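Local coordinates for protein proteolytically activated form of PPO4 Tyrosinase (Agaricus bisporus var. bisporus H97, PDB 4OUA) that uses a pair of copper ions to hydroxylate monophenols and oxidise the resulting o-diphenols to o-quinones, the first step of melanin formation, at residues 36-41 / 99-104; 142-147 / 202-207; 290-293 / 299-302. All blocks are in the same frame, centred on the assembly; numbering follows the deposited sequence.

Contact 1: residues 36-41 / 99-104; sequences QAIQDK and QILQEA
Neither a ring nor an amide lies between the two helices where Ile38 meets Leu101 and Ala104; the closest approaches there are between methyl groups, and the flat groups sit off to the sides. One turn apart on 36-41, the Gln36 amide and the Asp40 carboxylate grip each other. Gln36 NE2 reaches Asp40 OD2 at 2.9 Å on its syn side, 23° out of the carboxylate plane, while the oxygen stays close to the plane of the amide; a second, weak bond runs from NE2 to OD1. On the other helix the amides bond away from this contact, Gln99 OE1 to Val6 N and Gly7 N, Gln102 OE1 to Thr9 N and its NE2 to Ala123 O.

Ile38 splits its two branches over one turn of 99-104. Its CG1 stands between the backbone N and the carbonyl carbon (chi1 63°), which sends CD1 across the end of Leu101, the two side chains at about a right angle, with Ile38 CD1 3.4 Å from Leu101 CD1. CG2 turns the other way and rests 3.8 Å from Ala104 CB. Beside it Ala37 CB lies 4.5 Å from Ala104 CB, their CA atoms 6.8 Å apart. This is helix-to-helix packing through small residues: the C-terminal part of helix 25-39, whose Ala34 also meets Leu101 and Ala104, lies against helix 86-109, which carries the copper ligand His90 nearer its start.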
ATOM      1  N   GLN A  36      15.716  -2.471  -2.101  1.00 28.76           N
ATOM      2  CA  GLN A  36      16.752  -2.065  -3.039  1.00 27.79           C
ATOM      3  C   GLN A  36      16.923  -3.133  -4.115  1.00 28.80           C
ATOM      4  O   GLN A  36      17.200  -2.830  -5.273  1.00 33.86           O
ATOM      5  CB  GLN A  36      18.076  -1.820  -2.307  1.00 29.06           C
ATOM      6  CG  GLN A  36      19.206  -1.329  -3.197  1.00 24.67           C
ATOM      7  CD  GLN A  36      19.021   0.109  -3.636  1.00 33.23           C
ATOM      8  OE1 GLN A  36      18.894   1.012  -2.808  1.00 36.74           O
ATOM      9  NE2 GLN A  36      19.003   0.331  -4.946  1.00 35.36           N
ATOM     10  N   ALA A  37      16.738  -4.388  -3.721  1.00 32.53           N
ATOM     11  CA  ALA A  37      16.910  -5.514  -4.629  1.00 34.72           C
ATOM     12  C   ALA A  37      15.879  -5.504  -5.755  1.00 40.31           C
ATOM     13  O   ALA A  37      16.215  -5.737  -6.916  1.00 40.75           O
ATOM     14  CB  ALA A  37      16.834  -6.823  -3.858  1.00 27.04           C
ATOM     15  N   ILE A  38      14.625  -5.235  -5.409  1.00 42.13           N
ATOM     16  CA  ILE A  38      13.550  -5.237  -6.394  1.00 39.12           C
ATOM     17  C   ILE A  38      13.520  -3.935  -7.193  1.00 41.13           C
ATOM     18  O   ILE A  38      12.973  -3.886  -8.295  1.00 41.43           O
ATOM     19  CB  ILE A  38      12.175  -5.464  -5.733  1.00 39.99           C
ATOM     20  CG1 ILE A  38      11.846  -4.327  -4.766  1.00 37.55           C
ATOM     21  CG2 ILE A  38      12.147  -6.802  -5.013  1.00 36.34           C
ATOM     22  CD1 ILE A  38      10.490  -4.462  -4.110  1.00 28.76           C
ATOM     23  N   GLN A  39      14.109  -2.882  -6.635  1.00 36.82           N
ATOM     24  CA  GLN A  39      14.226  -1.616  -7.348  1.00 37.52           C
ATOM     25  C   GLN A  39      15.329  -1.695  -8.398  1.00 37.44           C
ATOM     26  O   GLN A  39      15.286  -0.999  -9.413  1.00 39.84           O
ATOM     27  CB  GLN A  39      14.508  -0.463  -6.381  1.00 35.10           C
ATOM     28  CG  GLN A  39      13.327  -0.062  -5.515  1.00 37.43           C
ATOM     29  CD  GLN A  39      13.625   1.159  -4.661  1.00 42.32           C
ATOM     30  OE1 GLN A  39      14.752   1.656  -4.640  1.00 36.52           O
ATOM     31  NE2 GLN A  39      12.611   1.650  -3.954  1.00 35.14           N
ATOM     32  N   ASP A  40      16.313  -2.552  -8.148  1.00 35.30           N
ATOM     33  CA  ASP A  40      17.450  -2.691  -9.049  1.00 36.90           C
ATOM     34  C   ASP A  40      17.217  -3.774 -10.098  1.00 39.17           C
ATOM     35  O   ASP A  40      18.031  -3.951 -11.003  1.00 48.82           O
ATOM     36  CB  ASP A  40      18.725  -2.993  -8.256  1.00 31.17           C
ATOM     37  CG  ASP A  40      19.138  -1.840  -7.358  1.00 37.56           C
ATOM     38  OD1 ASP A  40      18.865  -0.674  -7.715  1.00 39.44           O
ATOM     39  OD2 ASP A  40      19.737  -2.099  -6.293  1.00 37.85           O
ATOM     40  N   LYS A  41      16.107  -4.496  -9.976  1.00 33.95           N
ATOM     41  CA  LYS A  41      15.747  -5.508 -10.963  1.00 32.45           C
ATOM     42  C   LYS A  41      15.384  -4.868 -12.299  1.00 36.42           C
ATOM     43  O   LYS A  41      14.999  -3.701 -12.355  1.00 32.21           O
ATOM     44  CB  LYS A  41      14.580  -6.365 -10.467  1.00 39.35           C
ATOM     45  CG  LYS A  41      14.943  -7.373  -9.389  1.00 37.83           C
ATOM     46  CD  LYS A  41      13.730  -8.208  -9.003  1.00 37.48           C
ATOM     47  CE  LYS A  41      14.065  -9.214  -7.913  1.00 42.76           C
ATOM     48  NZ  LYS A  41      12.850  -9.930  -7.430  1.00 44.71           N
ATOM     49  N   GLN A  99       4.259 -10.191  -0.997  1.00 33.00           N
ATOM     50  CA  GLN A  99       4.712 -11.511  -1.422  1.00 35.18           C
ATOM     51  C   GLN A  99       6.059 -11.428  -2.136  1.00 33.92           C
ATOM     52  O   GLN A  99       7.037 -12.047  -1.713  1.00 36.41           O
ATOM     53  CB  GLN A  99       3.670 -12.160  -2.337  1.00 38.43           C
ATOM     54  CG  GLN A  99       4.132 -13.447  -3.003  1.00 34.33           C
ATOM     55  CD  GLN A  99       3.146 -13.947  -4.042  1.00 37.59           C
ATOM     56  OE1 GLN A  99       1.940 -13.734  -3.923  1.00 35.05           O
ATOM     57  NE2 GLN A  99       3.659 -14.606  -5.074  1.00 42.29           N
ATOM     58  N   ILE A 100       6.099 -10.660  -3.218  1.00 30.11           N
ATOM     59  CA  ILE A 100       7.316 -10.484  -3.997  1.00 32.26           C
ATOM     60  C   ILE A 100       8.437  -9.889  -3.154  1.00 37.65           C
ATOM     61  O   ILE A 100       9.601 -10.268  -3.298  1.00 39.15           O
ATOM     62  CB  ILE A 100       7.075  -9.580  -5.218  1.00 30.68           C
ATOM     63  CG1 ILE A 100       6.118 -10.259  -6.199  1.00 35.31           C
ATOM     64  CG2 ILE A 100       8.390  -9.243  -5.900  1.00 32.74           C
ATOM     65  CD1 ILE A 100       6.605 -11.606  -6.692  1.00 38.28           C
ATOM     66  N   LEU A 101       8.077  -8.964  -2.271  1.00 34.16           N
ATOM     67  CA  LEU A 101       9.058  -8.289  -1.430  1.00 36.43           C
ATOM     68  C   LEU A 101       9.696  -9.249  -0.431  1.00 40.42           C
ATOM     69  O   LEU A 101      10.872  -9.114  -0.095  1.00 43.96           O
ATOM     70  CB  LEU A 101       8.415  -7.115  -0.694  1.00 33.40           C
ATOM     71  CG  LEU A 101       9.386  -6.195   0.048  1.00 34.48           C
ATOM     72  CD1 LEU A 101      10.428  -5.639  -0.910  1.00 35.79           C
ATOM     73  CD2 LEU A 101       8.631  -5.070   0.728  1.00 40.59           C
ATOM     74  N   GLN A 102       8.916 -10.216   0.047  1.00 39.17           N
ATOM     75  CA  GLN A 102       9.440 -11.229   0.954  1.00 39.38           C
ATOM     76  C   GLN A 102      10.384 -12.171   0.216  1.00 45.63           C
ATOM     77  O   GLN A 102      11.437 -12.545   0.735  1.00 44.84           O
ATOM     78  CB  GLN A 102       8.310 -12.033   1.599  1.00 39.43           C
ATOM     79  CG  GLN A 102       8.799 -13.045   2.629  1.00 39.00           C
ATOM     80  CD  GLN A 102       7.772 -14.113   2.949  1.00 36.00           C
ATOM     81  OE1 GLN A 102       7.061 -14.591   2.066  1.00 28.98           O
ATOM     82  NE2 GLN A 102       7.693 -14.496   4.217  1.00 36.83           N
ATOM     83  N   GLU A 103       9.991 -12.552  -0.997  1.00 41.81           N
ATOM     84  CA  GLU A 103      10.773 -13.475  -1.812  1.00 43.61           C
ATOM     85  C   GLU A 103      12.192 -12.956  -2.004  1.00 41.10           C
ATOM     86  O   GLU A 103      13.154 -13.721  -1.975  1.00 42.90           O
ATOM     87  CB  GLU A 103      10.098 -13.695  -3.166  1.00 46.19           C
ATOM     88  CG  GLU A 103      10.671 -14.853  -3.969  1.00 55.67           C
ATOM     89  CD  GLU A 103       9.859 -15.155  -5.217  1.00 77.63           C
ATOM     90  OE1 GLU A 103       9.657 -16.350  -5.520  1.00 77.77           O
ATOM     91  OE2 GLU A 103       9.424 -14.200  -5.896  1.00 76.58           O
ATOM     92  N   ALA A 104      12.314 -11.647  -2.193  1.00 42.80           N
ATOM     93  CA  ALA A 104      13.620 -11.015  -2.304  1.00 42.74           C
ATOM     94  C   ALA A 104      14.337 -11.053  -0.959  1.00 46.27           C
ATOM     95  O   ALA A 104      15.559 -11.193  -0.898  1.00 46.04           O
ATOM     96  CB  ALA A 104      13.479  -9.582  -2.796  1.00 34.90           C
TER

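Contact 2: residues 142-147 / 202-207; sequences EIIKLE and PALIGK
Ile144 meets Leu204 and Ile205 with every carbon beyond its CB, and its CB already points toward helix 201-224. From CB the chain forks. The CG2 methyl lies 3.7 Å from Ile205 CD1. The longer branch leaves with CG1 opposite the backbone N (chi1 -167°), and there CG1 comes 3.6 Å from the same Ile205 CD1, whose methyl is therefore straddled by the fork; the two isoleucines slide past each other in opposite directions. CG1 also passes 4.1 Å from Leu204 CD2. At the tip, CD1 closes on Leu204 CD2 at 3.3 Å, the side chains crossing obliquely.

In the tyrosinase central domain this is where the short helix 141-144 docks on the first turns of the long helix 201-224, just before the chain leaves helical geometry at Lys145. An alanine at Ile144 would keep only CB, and both Ile205 CD1 and Leu204 CD2 would probably lose their partners, leaving a gap between the two helices. Arg191 also touches the Ile144 side chain and donates through NH1 to Ile143 O, while Asn192 of the same loop lies against Leu204. Further along the same helix as Leu204, Lys207 NZ bonds to Asn192 OD1 and to the carbonyl oxygens of Phe256 and Arg259.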
ATOM      1  N   GLU A 142      13.558   7.710   8.995  1.00 36.12           N
ATOM      2  CA  GLU A 142      13.982   6.663   8.072  1.00 35.07           C
ATOM      3  C   GLU A 142      13.116   6.632   6.818  1.00 33.07           C
ATOM      4  O   GLU A 142      13.536   6.142   5.771  1.00 34.23           O
ATOM      5  CB  GLU A 142      13.945   5.293   8.757  1.00 35.16           C
ATOM      6  CG  GLU A 142      14.950   5.113   9.886  1.00 39.69           C
ATOM      7  CD  GLU A 142      14.529   5.808  11.165  1.00 42.44           C
ATOM      8  OE1 GLU A 142      13.551   6.583  11.130  1.00 42.18           O
ATOM      9  OE2 GLU A 142      15.176   5.573  12.209  1.00 44.44           O
ATOM     10  N   ILE A 143      11.905   7.165   6.929  1.00 34.16           N
ATOM     11  CA  ILE A 143      10.931   7.084   5.850  1.00 32.74           C
ATOM     12  C   ILE A 143      10.886   8.348   5.000  1.00 38.32           C
ATOM     13  O   ILE A 143      10.550   8.297   3.816  1.00 39.50           O
ATOM     14  CB  ILE A 143       9.517   6.814   6.405  1.00 29.51           C
ATOM     15  CG1 ILE A 143       9.503   5.503   7.191  1.00 32.42           C
ATOM     16  CG2 ILE A 143       8.494   6.773   5.284  1.00 30.44           C
ATOM     17  CD1 ILE A 143       9.935   4.304   6.374  1.00 30.70           C
ATOM     18  N   ILE A 144      11.240   9.481   5.599  1.00 37.16           N
ATOM     19  CA  ILE A 144      10.994  10.770   4.963  1.00 32.52           C
ATOM     20  C   ILE A 144      12.226  11.670   4.846  1.00 40.77           C
ATOM     21  O   ILE A 144      12.266  12.551   3.986  1.00 41.77           O
ATOM     22  CB  ILE A 144       9.901  11.546   5.729  1.00 39.47           C
ATOM     23  CG1 ILE A 144       9.400  12.732   4.905  1.00 41.75           C
ATOM     24  CG2 ILE A 144      10.419  12.000   7.088  1.00 38.60           C
ATOM     25  CD1 ILE A 144       8.805  12.335   3.574  1.00 54.46           C
ATOM     26  N   LYS A 145      13.228  11.457   5.695  1.00 41.97           N
ATOM     27  CA  LYS A 145      14.340  12.404   5.779  1.00 42.50           C
ATOM     28  C   LYS A 145      15.732  11.789   5.595  1.00 40.60           C
ATOM     29  O   LYS A 145      16.564  12.341   4.874  1.00 40.35           O
ATOM     30  CB  LYS A 145      14.285  13.142   7.122  1.00 42.54           C
ATOM     31  CG  LYS A 145      15.387  14.172   7.312  1.00 48.18           C
ATOM     32  CD  LYS A 145      15.043  15.159   8.418  1.00 54.42           C
ATOM     33  CE  LYS A 145      14.788  14.453   9.740  1.00 66.59           C
ATOM     34  NZ  LYS A 145      14.426  15.416  10.820  1.00 64.23           N
ATOM     35  N   LEU A 146      15.988  10.658   6.244  1.00 40.23           N
ATOM     36  CA  LEU A 146      17.325  10.065   6.249  1.00 34.46           C
ATOM     37  C   LEU A 146      17.770   9.537   4.885  1.00 35.99           C
ATOM     38  O   LEU A 146      17.276   8.513   4.413  1.00 37.95           O
ATOM     39  CB  LEU A 146      17.396   8.936   7.278  1.00 34.57           C
ATOM     40  CG  LEU A 146      17.337   9.354   8.746  1.00 32.86           C
ATOM     41  CD1 LEU A 146      17.315   8.132   9.648  1.00 36.80           C
ATOM     42  CD2 LEU A 146      18.515  10.251   9.088  1.00 38.39           C
ATOM     43  N   GLU A 147      18.713  10.242   4.264  1.00 34.80           N
ATOM     44  CA  GLU A 147      19.304   9.807   3.001  1.00 35.86           C
ATOM     45  C   GLU A 147      20.043   8.484   3.168  1.00 35.11           C
ATOM     46  O   GLU A 147      20.017   7.632   2.281  1.00 37.42           O
ATOM     47  CB  GLU A 147      20.257  10.874   2.458  1.00 34.61           C
ATOM     48  CG  GLU A 147      19.566  12.104   1.902  1.00 28.19           C
ATOM     49  CD  GLU A 147      18.875  11.836   0.580  1.00 34.22           C
ATOM     50  OE1 GLU A 147      19.163  10.789  -0.042  1.00 38.80           O
ATOM     51  OE2 GLU A 147      18.047  12.671   0.162  1.00 34.86           O
ATOM     52  N   PRO A 202      11.582  19.497   3.695  1.00 38.97           N
ATOM     53  CA  PRO A 202      11.309  20.371   4.843  1.00 35.68           C
ATOM     54  C   PRO A 202       9.889  20.931   4.834  1.00 37.32           C
ATOM     55  O   PRO A 202       9.220  20.928   5.868  1.00 41.32           O
ATOM     56  CB  PRO A 202      12.335  21.496   4.678  1.00 32.13           C
ATOM     57  CG  PRO A 202      13.457  20.865   3.939  1.00 32.58           C
ATOM     58  CD  PRO A 202      12.825  19.878   3.001  1.00 32.55           C
ATOM     59  N   ALA A 203       9.441  21.404   3.676  1.00 34.88           N
ATOM     60  CA  ALA A 203       8.090  21.929   3.537  1.00 33.05           C
ATOM     61  C   ALA A 203       7.058  20.825   3.748  1.00 33.79           C
ATOM     62  O   ALA A 203       5.975  21.068   4.279  1.00 33.93           O
ATOM     63  CB  ALA A 203       7.907  22.578   2.172  1.00 24.11           C
ATOM     64  N   LEU A 204       7.404  19.610   3.330  1.00 34.09           N
ATOM     65  CA  LEU A 204       6.520  18.462   3.501  1.00 39.44           C
ATOM     66  C   LEU A 204       6.304  18.144   4.976  1.00 40.20           C
ATOM     67  O   LEU A 204       5.174  17.914   5.409  1.00 41.84           O
ATOM     68  CB  LEU A 204       7.082  17.234   2.782  1.00 36.97           C
ATOM     69  CG  LEU A 204       6.296  15.935   2.967  1.00 33.41           C
ATOM     70  CD1 LEU A 204       4.861  16.093   2.488  1.00 29.68           C
ATOM     71  CD2 LEU A 204       6.981  14.788   2.242  1.00 36.79           C
ATOM     72  N   ILE A 205       7.391  18.129   5.743  1.00 36.72           N
ATOM     73  CA  ILE A 205       7.311  17.887   7.177  1.00 33.06           C
ATOM     74  C   ILE A 205       6.428  18.935   7.842  1.00 35.31           C
ATOM     75  O   ILE A 205       5.688  18.633   8.776  1.00 45.42           O
ATOM     76  CB  ILE A 205       8.701  17.899   7.842  1.00 42.59           C
ATOM     77  CG1 ILE A 205       9.670  16.988   7.084  1.00 42.02           C
ATOM     78  CG2 ILE A 205       8.597  17.476   9.299  1.00 34.77           C
ATOM     79  CD1 ILE A 205       9.306  15.525   7.142  1.00 45.50           C
ATOM     80  N   GLY A 206       6.508  20.167   7.352  1.00 40.15           N
ATOM     81  CA  GLY A 206       5.692  21.249   7.871  1.00 37.61           C
ATOM     82  C   GLY A 206       4.223  21.063   7.538  1.00 40.75           C
ATOM     83  O   GLY A 206       3.351  21.318   8.368  1.00 42.44           O
ATOM     84  N   LYS A 207       3.954  20.613   6.316  1.00 38.87           N
ATOM     85  CA  LYS A 207       2.588  20.389   5.858  1.00 33.71           C
ATOM     86  C   LYS A 207       1.903  19.296   6.672  1.00 42.09           C
ATOM     87  O   LYS A 207       0.759  19.452   7.101  1.00 42.08           O
ATOM     88  CB  LYS A 207       2.580  20.017   4.373  1.00 32.58           C
ATOM     89  CG  LYS A 207       1.192  19.901   3.771  1.00 30.11           C
ATOM     90  CD  LYS A 207       1.230  19.183   2.431  1.00 37.29           C
ATOM     91  CE  LYS A 207       2.165  19.870   1.452  1.00 40.43           C
ATOM     92  NZ  LYS A 207       2.207  19.164   0.142  1.00 35.29           N
TER

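Contact 3: residues 290-293 / 299-302; sequences SLWQ and VWVT
Trp292 and Gln293, neighbours near the end of helix 277-295, receive Val299 and Trp300 of the loop that follows. With CG opposite the backbone N (chi1 172°), Trp292 swings its six-membered ring out to Val299, and the two side chains cross at about a right angle. The ring corner does the work: Trp292 CH2 is 3.6 Å from Val299 CG1 and 3.4 Å from Val299 O, which approaches the ring obliquely. Trp300 comes to the edge of that indole, near its plane, CE3 lying 4.3 Å from Trp292 CZ3. In the five-membered ring of Trp292, NE1 donates to Asn226 O, and Phe232 and Tyr296 stack on the indole.

Gln293 comes next, its chain extended past CG, which carries the amide to Trp300, the amide and ring planes 67° apart. Its CG lies 3.7 Å and its CD 3.6 Å from Trp300 CZ3, and OE1 stands 3.6 Å from Trp300 CH2. That amide is fixed from outside, OE1 taking Arg91 NH1 and NE2 giving to Thr342 O, while Trp300 NE1 bonds to Ser338 O. With the polar ends all engaged by other parts of the chain, helix and loop hold each other here through van der Waals contact and fit of shape.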
ATOM      1  N   SER A 290      -9.558  -3.566   7.994  1.00 34.15           N
ATOM      2  CA  SER A 290      -9.591  -4.611   9.013  1.00 32.42           C
ATOM      3  C   SER A 290     -10.279  -4.116  10.281  1.00 30.60           C
ATOM      4  O   SER A 290     -11.078  -4.833  10.881  1.00 28.17           O
ATOM      5  CB  SER A 290      -8.177  -5.096   9.341  1.00 27.25           C
ATOM      6  OG  SER A 290      -7.595  -5.771   8.240  1.00 30.12           O
ATOM      7  N   LEU A 291      -9.963  -2.887  10.682  1.00 34.97           N
ATOM      8  CA  LEU A 291     -10.564  -2.284  11.867  1.00 33.57           C
ATOM      9  C   LEU A 291     -12.054  -2.037  11.662  1.00 33.44           C
ATOM     10  O   LEU A 291     -12.868  -2.304  12.547  1.00 31.30           O
ATOM     11  CB  LEU A 291      -9.863  -0.972  12.221  1.00 26.06           C
ATOM     12  CG  LEU A 291      -8.459  -1.075  12.817  1.00 29.10           C
ATOM     13  CD1 LEU A 291      -7.920   0.308  13.152  1.00 28.87           C
ATOM     14  CD2 LEU A 291      -8.464  -1.959  14.052  1.00 26.93           C
ATOM     15  N   TRP A 292     -12.398  -1.522  10.488  1.00 35.11           N
ATOM     16  CA  TRP A 292     -13.787  -1.255  10.139  1.00 34.19           C
ATOM     17  C   TRP A 292     -14.604  -2.544  10.131  1.00 36.18           C
ATOM     18  O   TRP A 292     -15.761  -2.555  10.549  1.00 42.01           O
ATOM     19  CB  TRP A 292     -13.868  -0.559   8.780  1.00 33.32           C
ATOM     20  CG  TRP A 292     -15.257  -0.406   8.259  1.00 31.93           C
ATOM     21  CD1 TRP A 292     -16.114   0.629   8.496  1.00 32.34           C
ATOM     22  CD2 TRP A 292     -15.954  -1.315   7.400  1.00 35.31           C
ATOM     23  NE1 TRP A 292     -17.304   0.419   7.840  1.00 29.92           N
ATOM     24  CE2 TRP A 292     -17.231  -0.767   7.162  1.00 33.39           C
ATOM     25  CE3 TRP A 292     -15.624  -2.540   6.813  1.00 32.68           C
ATOM     26  CZ2 TRP A 292     -18.176  -1.403   6.360  1.00 37.21           C
ATOM     27  CZ3 TRP A 292     -16.563  -3.168   6.017  1.00 35.62           C
ATOM     28  CH2 TRP A 292     -17.824  -2.600   5.798  1.00 39.31           C
ATOM     29  N   GLN A 293     -13.993  -3.627   9.658  1.00 33.30           N
ATOM     30  CA  GLN A 293     -14.644  -4.934   9.655  1.00 37.86           C
ATOM     31  C   GLN A 293     -15.012  -5.370  11.068  1.00 32.67           C
ATOM     32  O   GLN A 293     -16.022  -6.041  11.276  1.00 32.78           O
ATOM     33  CB  GLN A 293     -13.743  -5.990   9.007  1.00 32.97           C
ATOM     34  CG  GLN A 293     -13.557  -5.835   7.508  1.00 28.68           C
ATOM     35  CD  GLN A 293     -12.581  -6.846   6.941  1.00 45.71           C
ATOM     36  OE1 GLN A 293     -11.634  -6.488   6.239  1.00 47.86           O
ATOM     37  NE2 GLN A 293     -12.804  -8.120   7.247  1.00 42.81           N
ATOM     38  N   VAL A 299     -21.005  -6.696   6.809  1.00 40.66           N
ATOM     39  CA  VAL A 299     -21.050  -5.736   5.712  1.00 40.94           C
ATOM     40  C   VAL A 299     -19.847  -5.897   4.789  1.00 40.56           C
ATOM     41  O   VAL A 299     -18.701  -5.838   5.236  1.00 38.44           O
ATOM     42  CB  VAL A 299     -21.087  -4.285   6.227  1.00 31.89           C
ATOM     43  CG1 VAL A 299     -21.264  -3.320   5.064  1.00 34.48           C
ATOM     44  CG2 VAL A 299     -22.199  -4.110   7.240  1.00 36.84           C
ATOM     45  N   TRP A 300     -20.112  -6.099   3.501  1.00 41.31           N
ATOM     46  CA  TRP A 300     -19.043  -6.241   2.518  1.00 40.65           C
ATOM     47  C   TRP A 300     -19.434  -5.609   1.181  1.00 39.66           C
ATOM     48  O   TRP A 300     -20.292  -4.729   1.131  1.00 41.67           O
ATOM     49  CB  TRP A 300     -18.681  -7.718   2.334  1.00 30.51           C
ATOM     50  CG  TRP A 300     -17.271  -7.942   1.863  1.00 43.62           C
ATOM     51  CD1 TRP A 300     -16.875  -8.635   0.756  1.00 44.99           C
ATOM     52  CD2 TRP A 300     -16.071  -7.459   2.483  1.00 44.09           C
ATOM     53  NE1 TRP A 300     -15.505  -8.621   0.651  1.00 39.20           N
ATOM     54  CE2 TRP A 300     -14.987  -7.905   1.697  1.00 47.40           C
ATOM     55  CE3 TRP A 300     -15.808  -6.694   3.625  1.00 39.55           C
ATOM     56  CZ2 TRP A 300     -13.661  -7.611   2.018  1.00 45.24           C
ATOM     57  CZ3 TRP A 300     -14.491  -6.404   3.941  1.00 39.93           C
ATOM     58  CH2 TRP A 300     -13.435  -6.862   3.141  1.00 45.48           C
ATOM     59  N   VAL A 301     -18.801  -6.065   0.104  1.00 38.07           N
ATOM     60  CA  VAL A 301     -18.976  -5.466  -1.216  1.00 37.63           C
ATOM     61  C   VAL A 301     -20.414  -5.526  -1.723  1.00 37.15           C
ATOM     62  O   VAL A 301     -21.056  -6.574  -1.678  1.00 38.30           O
ATOM     63  CB  VAL A 301     -18.072  -6.153  -2.262  1.00 47.14           C
ATOM     64  CG1 VAL A 301     -18.218  -5.474  -3.619  1.00 38.95           C
ATOM     65  CG2 VAL A 301     -16.620  -6.144  -1.801  1.00 42.88           C
ATOM     66  N   THR A 302     -20.906  -4.391  -2.209  1.00 42.24           N
ATOM     67  CA  THR A 302     -22.208  -4.332  -2.865  1.00 39.55           C
ATOM     68  C   THR A 302     -22.023  -3.953  -4.331  1.00 43.98           C
ATOM     69  O   THR A 302     -20.941  -3.531  -4.740  1.00 47.31           O
ATOM     70  CB  THR A 302     -23.155  -3.322  -2.188  1.00 36.51           C
ATOM     71  OG1 THR A 302     -22.683  -1.989  -2.415  1.00 34.41           O
ATOM     72  CG2 THR A 302     -23.235  -3.585  -0.691  1.00 34.44           C
TER

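From the N terminus, contact 1 is the first to close, bringing helix 86-109 back onto the C-terminal part of helix 25-39 across 57 intervening residues, among them the three ligands of one copper, His56, His81 and His90. Contact 2 opens afterwards; it closes a loop of similar length, which holds the two-stranded sheet 148-152 and 158-162, by returning helix 201-224 to helix 141-144. Contact 3 is local, turning the chain back on helix 277-295, which bears His282, after five residues and tying to it the loop before strand 304-305. The three follow in series, neither nested nor crossed. Contacts 1 and 2 have centres 24 Å apart, whereas contact 3 lies across the chain's centre from both.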